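Local coordinates for protein Non-sulfated chondroitin lyase E66 (Autographa californica nucleopolyhedrovirus, PDB 3VSN) that cleaves non-sulfated chondroitin as a lyase of the occlusion-derived virus envelope, is essential for oral infectivity and may digest the chondroitin sulfate barrier of the host midgut, at residues R366-R371 / T446-H451; V383-G388 / V533-Q538; V474-R479 / V509-V514; A492-N497 / L524-P529. One frame throughout, in Å; residues are numbered along the deposited sequence. Where two conformers were deposited one is given.

Following the chain from its N-terminal side, 366-371 and 383-388 come first, and both wait for distant partners. Contact 1 closes at 446-451, and contact 2 stays open until 533-538, so the two cross. Contacts 3 and 4 open after contact 1 has closed, and both lie within the loop of contact 2. They also cross, in the order 474-479, 492-497, 509-514, 524-529. Contact 1 brings the sheet containing 367-370 against the seven-stranded sheet that contains 440-449 and 509-513, and contact 3 sets the four-stranded sheet of 472-480 against that same large sheet. Contact 2 lays a loop on the four-stranded sheet, while contact 4 ties helix 490-496 to 525-530, an edge strand of that sheet.

Contact 1 (R366-R371 / T446-H451); sequences RRIWNR and TLFYDH
Ile-368 lays its CG2 methyl against the edge of the Phe-448 ring, near the ring plane, with CG2 3.6 Å from CE1. The two side chains run past each other in opposite directions. The torsion of Ile-368 accounts for the choice of branch: CG1 sits between backbone N and carbonyl carbon (chi1 62°), while CG2, anti to the carbonyl carbon, meets the ring. Arg-367 O also lies at this edge, 4.2 Å from Phe-448 CE1. One face of the ring carries Thr-446 CG2, 4.3 Å above the plane. Farther along, Arg-366 crosses Thr-446 at a slant, its CD 3.5 Å from OG1, but that hydroxyl is hydrogen-bonded to Gln-455. Edge strand 367-370 of a four-stranded sheet thus packs on strand 440-449 of a seven-stranded one, with the CA atoms of Ile-368 and Phe-448 8.7 Å apart. Met-453 and Tyr-335 touch both residues and add to the apolar cluster.

Arg-367 turns away from this interface. Its NE donates to Ile-368 O over 2.7 Å, from above the carbonyl plane; its CG lies over the indole of Trp-369, and one face of the guanidinium meets Trp-369 NE1. The contact between the strands is chiefly apolar, with no polar bond between them, and Arg-367 finds a salt bridge with Glu-386 instead, which probably limits the cost of burying its charge.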
# COMPACT_ATOMS: atom_id res chain seq x y z
N ARG A 366 -10.17 8.85 5.43
CA ARG A 366 -9.58 9.48 6.61
C ARG A 366 -9.91 8.59 7.80
O ARG A 366 -10.87 8.83 8.53
CB ARG A 366 -10.14 10.90 6.81
CG ARG A 366 -10.00 11.83 5.62
CD ARG A 366 -8.55 12.21 5.37
NE ARG A 366 -8.43 13.27 4.37
CZ ARG A 366 -8.27 13.06 3.06
NH1 ARG A 366 -8.21 11.82 2.58
NH2 ARG A 366 -8.17 14.09 2.24
N ARG A 367 -9.10 7.55 7.97
CA ARG A 367 -9.45 6.44 8.85
C ARG A 367 -8.22 5.92 9.59
O ARG A 367 -7.10 5.93 9.05
CB ARG A 367 -10.12 5.33 8.03
CG ARG A 367 -10.36 4.01 8.76
CD ARG A 367 -11.47 4.06 9.80
NE ARG A 367 -11.50 2.82 10.57
CZ ARG A 367 -12.17 1.72 10.21
NH1 ARG A 367 -12.89 1.70 9.10
NH2 ARG A 367 -12.12 0.64 10.98
N ILE A 368 -8.43 5.49 10.83
CA ILE A 368 -7.43 4.73 11.56
C ILE A 368 -8.00 3.33 11.76
O ILE A 368 -9.21 3.16 11.94
CB ILE A 368 -7.04 5.38 12.90
CG1 ILE A 368 -8.25 5.48 13.86
CG2 ILE A 368 -6.41 6.74 12.65
CD1 ILE A 368 -7.94 6.11 15.20
N TRP A 369 -7.13 2.33 11.68
CA TRP A 369 -7.53 0.95 11.88
C TRP A 369 -6.83 0.43 13.09
O TRP A 369 -5.60 0.44 13.17
CB TRP A 369 -7.18 0.10 10.67
CG TRP A 369 -8.02 0.40 9.44
CD1 TRP A 369 -9.24 -0.17 9.09
CD2 TRP A 369 -7.71 1.34 8.35
NE1 TRP A 369 -9.69 0.34 7.90
CE2 TRP A 369 -8.82 1.24 7.40
CE3 TRP A 369 -6.66 2.22 8.08
CZ2 TRP A 369 -8.87 2.00 6.24
CZ3 TRP A 369 -6.72 2.97 6.90
CH2 TRP A 369 -7.80 2.87 6.01
N ASN A 370 -7.62 -0.04 14.06
CA ASN A 370 -7.11 -0.67 15.26
C ASN A 370 -6.30 -1.91 14.86
O ASN A 370 -6.80 -2.78 14.16
CB ASN A 370 -8.28 -1.06 16.18
CG ASN A 370 -7.83 -1.48 17.57
OD1 ASN A 370 -6.91 -2.28 17.72
ND2 ASN A 370 -8.49 -0.94 18.59
N ARG A 371 -5.04 -1.97 15.30
CA ARG A 371 -4.15 -3.07 14.92
C ARG A 371 -4.64 -4.43 15.40
O ARG A 371 -4.29 -5.46 14.83
CB ARG A 371 -2.72 -2.81 15.41
CG ARG A 371 -2.03 -1.69 14.63
CD ARG A 371 -0.58 -1.53 15.05
NE ARG A 371 0.23 -2.70 14.72
CZ ARG A 371 1.50 -2.87 15.08
NH1 ARG A 371 2.13 -1.94 15.78
NH2 ARG A 371 2.14 -3.98 14.73
N THR A 446 -6.06 16.93 8.43
CA THR A 446 -6.02 15.70 9.22
C THR A 446 -4.85 15.73 10.19
O THR A 446 -3.75 16.14 9.82
CB THR A 446 -5.90 14.45 8.32
OG1 THR A 446 -6.73 14.59 7.17
CG2 THR A 446 -6.29 13.18 9.08
N LEU A 447 -5.08 15.30 11.42
CA LEU A 447 -4.01 15.15 12.40
C LEU A 447 -4.04 13.76 13.03
O LEU A 447 -5.06 13.37 13.61
CB LEU A 447 -4.09 16.24 13.48
CG LEU A 447 -3.07 16.19 14.62
CD1 LEU A 447 -1.67 16.54 14.14
CD2 LEU A 447 -3.50 17.11 15.75
N PHE A 448 -2.93 13.03 12.91
CA PHE A 448 -2.76 11.75 13.60
C PHE A 448 -1.93 11.97 14.87
O PHE A 448 -0.94 12.71 14.85
CB PHE A 448 -2.03 10.71 12.72
CG PHE A 448 -2.81 10.27 11.51
CD1 PHE A 448 -3.95 9.47 11.63
CD2 PHE A 448 -2.38 10.61 10.23
CE1 PHE A 448 -4.65 9.05 10.51
CE2 PHE A 448 -3.08 10.19 9.10
CZ PHE A 448 -4.22 9.41 9.24
N TYR A 449 -2.34 11.32 15.96
CA TYR A 449 -1.63 11.41 17.24
C TYR A 449 -1.90 10.13 18.04
O TYR A 449 -2.67 9.28 17.60
CB TYR A 449 -2.10 12.64 18.02
CG TYR A 449 -3.59 12.63 18.29
CD1 TYR A 449 -4.50 13.14 17.36
CD2 TYR A 449 -4.10 12.07 19.46
CE1 TYR A 449 -5.87 13.10 17.60
CE2 TYR A 449 -5.46 12.02 19.71
CZ TYR A 449 -6.34 12.55 18.78
OH TYR A 449 -7.69 12.51 19.03
N ASP A 450 -1.28 9.98 19.21
CA ASP A 450 -1.62 8.85 20.09
C ASP A 450 -2.77 9.28 21.01
O ASP A 450 -2.57 10.19 21.81
CB ASP A 450 -0.40 8.44 20.93
CG ASP A 450 0.80 8.02 20.09
OD1 ASP A 450 0.62 7.40 19.02
OD2 ASP A 450 1.94 8.28 20.51
N HIS A 451 -3.97 8.69 20.91
CA HIS A 451 -4.31 7.54 20.07
C HIS A 451 -5.53 7.83 19.23
O HIS A 451 -6.59 7.21 19.41
CB HIS A 451 -4.59 6.32 20.94
CG HIS A 451 -3.43 5.89 21.80
ND1 HIS A 451 -2.63 4.86 21.47
CD2 HIS A 451 -2.96 6.38 23.01
CE1 HIS A 451 -1.69 4.70 22.41
NE2 HIS A 451 -1.89 5.64 23.36

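Contact 2 (V383-G388 / V533-Q538); sequences VSFESG and VELVEQ
Val-533, at the start of strand 533-540, places both methyls on the Phe-385 ring. Val-533 CG1 lies over one face, 4.0 Å from Phe-385 CG, while Val-533 CG2 comes still closer, 3.7 Å from Phe-385 CD2. With CG1 anti to the backbone N (chi1 177°), the fork of the valine is turned so that both branches reach the aromatic group. Glu-534 faces the other side of the strand, where its carboxylate accepts hydrogen bonds from the backbone N of Phe-490 and Glu-491 at the start of helix 490-496 and pairs with Arg-479. Leu-535 returns to the loop side: Leu-535 CD2 is 4.1 Å from Phe-385 CB and equally far from Phe-385 CD1, and the two side chains cross at about a right angle. Its approach to the ring is oblique. From Val-536 onward the strand runs on between its sheet neighbours 472-480 and 525-530.

Beyond the phenylalanine the loop is braced internally and then tied to the sheet. Ser-387 N donates to Glu-386 OE2 over 2.9 Å, on the anti side of the carboxylate and 30° out of its plane. The tie to the sheet is a probable hydrogen bond from Gly-388 N to Ile-475 O. Pro-529 and Ile-475 add to the surroundings of the ring. Alternate residues of one strand, Val-533 and Leu-535, thus receive a loop aromatic, the arrangement of a connecting segment packed over one face of an antiparallel sheet, here within the beta-sandwich part of the lyase.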
# COMPACT_ATOMS: atom_id res chain seq x y z
N VAL A 383 -17.31 -0.50 -0.99
CA VAL A 383 -16.09 0.24 -1.39
C VAL A 383 -16.33 1.76 -1.54
O VAL A 383 -15.38 2.54 -1.56
CB VAL A 383 -15.44 -0.38 -2.66
CG1 VAL A 383 -16.22 -0.03 -3.92
CG2 VAL A 383 -13.98 0.03 -2.79
N SER A 384 -17.60 2.16 -1.61
CA SER A 384 -17.98 3.57 -1.73
C SER A 384 -17.98 4.28 -0.38
O SER A 384 -18.18 5.49 -0.31
CB SER A 384 -19.37 3.69 -2.35
OG SER A 384 -19.35 3.27 -3.70
N PHE A 385 -17.78 3.52 0.70
CA PHE A 385 -18.00 4.03 2.05
C PHE A 385 -16.79 3.81 2.95
O PHE A 385 -16.26 2.70 3.05
CB PHE A 385 -19.25 3.38 2.65
CG PHE A 385 -20.44 3.40 1.73
CD1 PHE A 385 -21.22 4.54 1.61
CD2 PHE A 385 -20.76 2.28 0.95
CE1 PHE A 385 -22.31 4.57 0.74
CE2 PHE A 385 -21.85 2.30 0.09
CZ PHE A 385 -22.62 3.45 -0.01
N GLU A 386 -16.36 4.88 3.60
CA GLU A 386 -15.27 4.84 4.57
C GLU A 386 -15.25 6.17 5.30
O GLU A 386 -15.70 7.19 4.76
CB GLU A 386 -13.92 4.59 3.88
CG GLU A 386 -12.74 4.43 4.83
CD GLU A 386 -12.96 3.37 5.89
OE1 GLU A 386 -12.82 2.17 5.56
OE2 GLU A 386 -13.29 3.72 7.04
N SER A 387 -14.75 6.16 6.54
CA SER A 387 -14.55 7.38 7.30
C SER A 387 -13.82 8.40 6.43
O SER A 387 -12.79 8.09 5.82
CB SER A 387 -13.73 7.10 8.56
OG SER A 387 -14.40 6.21 9.42
N GLY A 388 -14.38 9.61 6.34
CA GLY A 388 -13.77 10.68 5.56
C GLY A 388 -14.39 10.93 4.20
O GLY A 388 -14.26 12.01 3.65
N VAL A 533 -24.56 -1.75 4.27
CA VAL A 533 -23.80 -0.70 4.95
C VAL A 533 -24.64 0.11 5.94
O VAL A 533 -25.81 0.42 5.67
CB VAL A 533 -23.16 0.26 3.91
CG1 VAL A 533 -22.42 1.41 4.59
CG2 VAL A 533 -22.20 -0.49 2.99
N GLU A 534 -24.05 0.43 7.09
CA GLU A 534 -24.61 1.42 8.02
C GLU A 534 -23.57 2.52 8.26
O GLU A 534 -22.37 2.24 8.35
CB GLU A 534 -25.03 0.77 9.35
CG GLU A 534 -25.94 1.63 10.21
CD GLU A 534 -26.21 1.05 11.60
OE1 GLU A 534 -25.43 0.19 12.07
OE2 GLU A 534 -27.22 1.46 12.23
N LEU A 535 -24.04 3.76 8.37
CA LEU A 535 -23.16 4.92 8.52
C LEU A 535 -23.50 5.79 9.72
O LEU A 535 -24.66 5.90 10.11
CB LEU A 535 -23.23 5.82 7.28
CG LEU A 535 -23.01 5.26 5.87
CD1 LEU A 535 -23.38 6.33 4.85
CD2 LEU A 535 -21.57 4.80 5.67
N VAL A 536 -22.47 6.40 10.29
CA VAL A 536 -22.62 7.62 11.08
C VAL A 536 -22.06 8.72 10.18
O VAL A 536 -20.95 8.59 9.66
CB VAL A 536 -21.83 7.56 12.40
CG1 VAL A 536 -21.94 8.88 13.16
CG2 VAL A 536 -22.31 6.41 13.27
N GLU A 537 -22.83 9.78 9.98
CA GLU A 537 -22.44 10.82 9.03
C GLU A 537 -22.78 12.22 9.52
O GLU A 537 -23.59 12.39 10.44
CB GLU A 537 -23.08 10.56 7.65
CG GLU A 537 -24.61 10.64 7.65
CD GLU A 537 -25.24 10.20 6.33
OE1 GLU A 537 -24.55 9.60 5.48
OE2 GLU A 537 -26.45 10.47 6.15
N GLN A 538 -22.13 13.21 8.92
CA GLN A 538 -22.49 14.61 9.13
C GLN A 538 -23.06 15.15 7.83
O GLN A 538 -22.36 15.27 6.82
CB GLN A 538 -21.27 15.43 9.59
CG GLN A 538 -20.88 15.16 11.04
CD GLN A 538 -19.72 16.03 11.53
OE1 GLN A 538 -19.26 16.93 10.84
NE2 GLN A 538 -19.25 15.75 12.74

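Contact 3 (V474-R479 / V509-V514); sequences VIVLSR and VVCHRV
Cys-511 points its side chain between those of Val-476 and Leu-477, which both project toward it from the facing strand. From Val-476 the CG1 methyl, anti to the backbone N (chi1 175°), makes the tightest approach, 3.5 Å from Cys-511 CB. Cys-511 SG lies 3.9 Å from that same Val-476 CG1. Leu-477 comes in beside it through its branch point: an unstaggered first torsion, chi1 -111°, sets Leu-477 CG 4.0 Å from Cys-511 SG, with CD1 at a similar distance from the sulfur. Of Val-509, two residues before Cys-511, it is the backbone O that comes nearest to Leu-477, 4.4 Å from its CD1. The backbones stay apart, with the CA atoms of Leu-477 and Cys-511 separated by 6.8 Å. Leu-556 and Thr-504 also touch Cys-511, and Leu-524 packs on Val-476.

That two consecutive residues point the same way follows from the backbone. Val-476 and Leu-477 both sit opposite Val-536, the geometry of a classic beta bulge. The bulge coincides with a corner in the strand, and both side chains project toward strand 509-513, in the face-to-face packing of two antiparallel sheets characteristic of a beta-sandwich.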
# COMPACT_ATOMS: atom_id res chain seq x y z
N VAL A 474 -20.76 13.76 5.02
CA VAL A 474 -19.40 13.32 5.27
C VAL A 474 -19.48 12.12 6.20
O VAL A 474 -20.06 12.21 7.29
CB VAL A 474 -18.55 14.44 5.91
CG1 VAL A 474 -17.13 13.96 6.16
CG2 VAL A 474 -18.55 15.68 5.01
N ILE A 475 -18.91 11.01 5.76
CA ILE A 475 -18.95 9.78 6.55
C ILE A 475 -17.98 9.89 7.73
O ILE A 475 -16.80 10.21 7.54
CB ILE A 475 -18.63 8.54 5.69
CG1 ILE A 475 -19.67 8.41 4.57
CG2 ILE A 475 -18.58 7.27 6.53
CD1 ILE A 475 -19.38 7.32 3.56
N VAL A 476 -18.49 9.64 8.93
CA VAL A 476 -17.68 9.63 10.14
C VAL A 476 -17.28 8.19 10.50
O VAL A 476 -16.12 7.92 10.80
CB VAL A 476 -18.43 10.32 11.31
CG1 VAL A 476 -17.64 10.20 12.62
CG2 VAL A 476 -18.68 11.79 10.98
N LEU A 477 -18.25 7.28 10.46
CA LEU A 477 -18.02 5.86 10.71
C LEU A 477 -18.86 5.05 9.75
O LEU A 477 -20.00 5.41 9.45
CB LEU A 477 -18.40 5.46 12.14
CG LEU A 477 -17.38 5.05 13.21
CD1 LEU A 477 -18.08 4.23 14.29
CD2 LEU A 477 -16.18 4.28 12.67
N SER A 478 -18.30 3.94 9.27
CA SER A 478 -19.00 3.05 8.35
C SER A 478 -18.80 1.60 8.78
O SER A 478 -17.76 1.25 9.35
CB SER A 478 -18.48 3.24 6.92
OG SER A 478 -17.08 3.05 6.86
N ARG A 479 -19.80 0.76 8.52
CA ARG A 479 -19.66 -0.67 8.77
C ARG A 479 -20.34 -1.52 7.71
O ARG A 479 -21.42 -1.19 7.22
CB ARG A 479 -20.14 -1.05 10.18
CG ARG A 479 -21.64 -1.23 10.34
CD ARG A 479 -22.01 -1.71 11.74
NE ARG A 479 -23.46 -1.78 11.91
CZ ARG A 479 -24.19 -2.88 11.78
NH1 ARG A 479 -23.61 -4.04 11.48
NH2 ARG A 479 -25.51 -2.84 11.95
N VAL A 509 -12.68 1.10 16.98
CA VAL A 509 -12.55 2.53 16.71
C VAL A 509 -13.82 3.25 17.18
O VAL A 509 -14.93 2.76 16.98
CB VAL A 509 -12.30 2.80 15.21
CG1 VAL A 509 -12.21 4.29 14.93
CG2 VAL A 509 -11.01 2.11 14.75
N VAL A 510 -13.63 4.40 17.82
CA VAL A 510 -14.72 5.18 18.40
C VAL A 510 -14.75 6.56 17.75
O VAL A 510 -13.70 7.17 17.56
CB VAL A 510 -14.53 5.32 19.93
CG1 VAL A 510 -15.70 6.05 20.57
CG2 VAL A 510 -14.34 3.95 20.58
N CYS A 511 -15.95 7.05 17.42
CA CYS A 511 -16.09 8.36 16.78
C CYS A 511 -16.72 9.43 17.69
O CYS A 511 -17.53 9.11 18.57
CB CYS A 511 -16.86 8.26 15.46
SG CYS A 511 -18.64 7.94 15.62
N HIS A 512 -16.32 10.68 17.46
CA HIS A 512 -16.84 11.85 18.16
C HIS A 512 -16.91 13.02 17.21
O HIS A 512 -16.06 13.16 16.33
CB HIS A 512 -15.94 12.23 19.33
CG HIS A 512 -15.89 11.19 20.43
ND1 HIS A 512 -16.82 11.12 21.39
CD2 HIS A 512 -14.98 10.18 20.68
CE1 HIS A 512 -16.52 10.11 22.23
NE2 HIS A 512 -15.39 9.53 21.79
N ARG A 513 -17.93 13.86 17.38
CA ARG A 513 -18.01 15.14 16.69
C ARG A 513 -17.04 16.10 17.39
O ARG A 513 -16.89 16.05 18.61
CB ARG A 513 -19.45 15.67 16.72
CG ARG A 513 -19.65 17.12 16.29
CD ARG A 513 -21.13 17.50 16.33
NE ARG A 513 -21.33 18.92 16.04
CZ ARG A 513 -21.36 19.88 16.96
NH1 ARG A 513 -21.54 21.14 16.59
NH2 ARG A 513 -21.22 19.59 18.25
N VAL A 514 -16.38 16.96 16.62
CA VAL A 514 -15.51 17.99 17.19
C VAL A 514 -16.06 19.37 16.83
O VAL A 514 -15.91 19.83 15.69
CB VAL A 514 -14.04 17.85 16.71
CG1 VAL A 514 -13.17 18.95 17.30
CG2 VAL A 514 -13.48 16.48 17.09

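Contact 4 (A492-N497 / L524-P529); sequences AQRINN and LTVRSP
Arg-494 grips Leu-524 O with its guanidinium, and this polar end is the tight part of the contact. NH1 donates to the carbonyl O over 2.8 Å in a nearly straight bond, 164° at the hydrogen. The acceptor lies at the edge of the guanidinium, in its plane, although the donor is tilted 33° from the carbonyl plane. The side chain reaches it because CG is anti to the backbone N (chi1 -179°) and the chain is extended as far as NE. Arg-494 NH1 also comes within 3.8 Å of Thr-525 CA.

The NH2 edge carries solvent instead: water 1, also in the guanidinium plane, accepts from Arg-494 NH2 at 2.8 Å and donates to Leu-524 O at 3.0 Å. One carbonyl oxygen is thus held twice by the same group, directly and through water. The side-chain contacts are loose. Val-526 CG2 approaches Arg-494 CD only to 4.4 Å, and Thr-525 CG2 stays equally far from Arg-494 NH2.

NE and NH1 have further acceptors, Asn-499 OD1 and Ser-501 OG, in the loop that follows the helix. All the named acceptors are neutral, so the arginine's charge is probably spread over a carbonyl, an amide oxygen, a hydroxyl and water, fixing the helix to the chain where it leads into the outer strand by directed bonds more than by apolar packing.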
# COMPACT_ATOMS: atom_id res chain seq x y z
N ALA A 492 -28.85 1.43 17.51
CA ALA A 492 -29.01 0.92 18.88
C ALA A 492 -28.04 1.60 19.85
O ALA A 492 -28.42 1.94 20.97
CB ALA A 492 -28.85 -0.59 18.92
N GLN A 493 -26.79 1.79 19.41
CA GLN A 493 -25.80 2.51 20.21
C GLN A 493 -26.25 3.94 20.49
O GLN A 493 -26.14 4.41 21.62
CB GLN A 493 -24.43 2.53 19.52
CG GLN A 493 -23.69 1.20 19.53
CD GLN A 493 -22.26 1.34 19.03
OE1 GLN A 493 -21.50 2.16 19.53
NE2 GLN A 493 -21.90 0.53 18.03
N ARG A 494 -26.76 4.61 19.46
CA ARG A 494 -27.29 5.97 19.60
C ARG A 494 -28.39 6.04 20.66
O ARG A 494 -28.31 6.84 21.60
CB ARG A 494 -27.80 6.49 18.26
CG ARG A 494 -28.35 7.92 18.29
CD ARG A 494 -29.12 8.24 17.02
NE ARG A 494 -29.55 9.64 16.96
CZ ARG A 494 -28.79 10.65 16.53
NH1 ARG A 494 -27.54 10.43 16.13
NH2 ARG A 494 -29.28 11.88 16.50
N ILE A 495 -29.41 5.18 20.52
CA ILE A 495 -30.56 5.18 21.44
C ILE A 495 -30.12 4.85 22.88
O ILE A 495 -30.62 5.47 23.83
CB ILE A 495 -31.68 4.23 20.97
CG1 ILE A 495 -32.18 4.60 19.56
CG2 ILE A 495 -32.84 4.21 21.97
CD1 ILE A 495 -32.67 6.02 19.40
N ASN A 496 -29.20 3.91 23.02
CA ASN A 496 -28.63 3.56 24.33
C ASN A 496 -27.87 4.72 24.96
O ASN A 496 -27.77 4.81 26.18
CB ASN A 496 -27.72 2.33 24.22
CG ASN A 496 -28.50 1.04 24.19
OD1 ASN A 496 -29.69 1.00 24.50
ND2 ASN A 496 -27.83 -0.05 23.82
N ASN A 497 -27.34 5.61 24.12
CA ASN A 497 -26.61 6.79 24.58
C ASN A 497 -27.48 8.06 24.61
O ASN A 497 -27.06 9.13 24.16
CB ASN A 497 -25.35 7.01 23.73
CG ASN A 497 -24.43 8.07 24.31
OD1 ASN A 497 -24.32 8.22 25.52
ND2 ASN A 497 -23.76 8.81 23.43
N LEU A 524 -23.91 14.27 14.49
CA LEU A 524 -23.79 12.92 13.98
C LEU A 524 -25.17 12.28 13.86
O LEU A 524 -25.96 12.32 14.80
CB LEU A 524 -22.91 12.07 14.90
CG LEU A 524 -21.50 12.57 15.24
CD1 LEU A 524 -20.85 11.64 16.26
CD2 LEU A 524 -20.64 12.68 13.99
N THR A 525 -25.44 11.71 12.69
CA THR A 525 -26.70 11.02 12.44
C THR A 525 -26.43 9.67 11.78
O THR A 525 -25.37 9.47 11.18
CB THR A 525 -27.67 11.86 11.58
OG1 THR A 525 -26.99 12.32 10.40
CG2 THR A 525 -28.21 13.05 12.36
N VAL A 526 -27.39 8.76 11.91
CA VAL A 526 -27.25 7.38 11.44
C VAL A 526 -28.13 7.13 10.21
O VAL A 526 -29.29 7.52 10.19
CB VAL A 526 -27.62 6.38 12.56
CG1 VAL A 526 -27.57 4.94 12.05
CG2 VAL A 526 -26.69 6.55 13.75
N ARG A 527 -27.57 6.46 9.21
CA ARG A 527 -28.29 6.13 7.98
C ARG A 527 -27.70 4.90 7.30
O ARG A 527 -26.49 4.68 7.38
CB ARG A 527 -28.25 7.33 7.02
CG ARG A 527 -29.09 7.17 5.76
CD ARG A 527 -28.99 8.42 4.89
NE ARG A 527 -27.62 8.65 4.43
CZ ARG A 527 -27.10 8.14 3.31
NH1 ARG A 527 -27.83 7.36 2.52
NH2 ARG A 527 -25.84 8.40 3.00
N SER A 528 -28.56 4.12 6.65
CA SER A 528 -28.13 2.99 5.81
C SER A 528 -28.28 3.32 4.32
O SER A 528 -29.41 3.44 3.83
CB SER A 528 -28.92 1.72 6.15
OG SER A 528 -28.68 1.31 7.48
N PRO A 529 -27.15 3.46 3.59
CA PRO A 529 -27.20 3.82 2.17
C PRO A 529 -27.62 2.66 1.25
O PRO A 529 -28.08 2.90 0.14
CB PRO A 529 -25.76 4.23 1.86
CG PRO A 529 -24.94 3.46 2.85
CD PRO A 529 -25.77 3.37 4.09
O HOH W 1 -27.82 14.22 16.20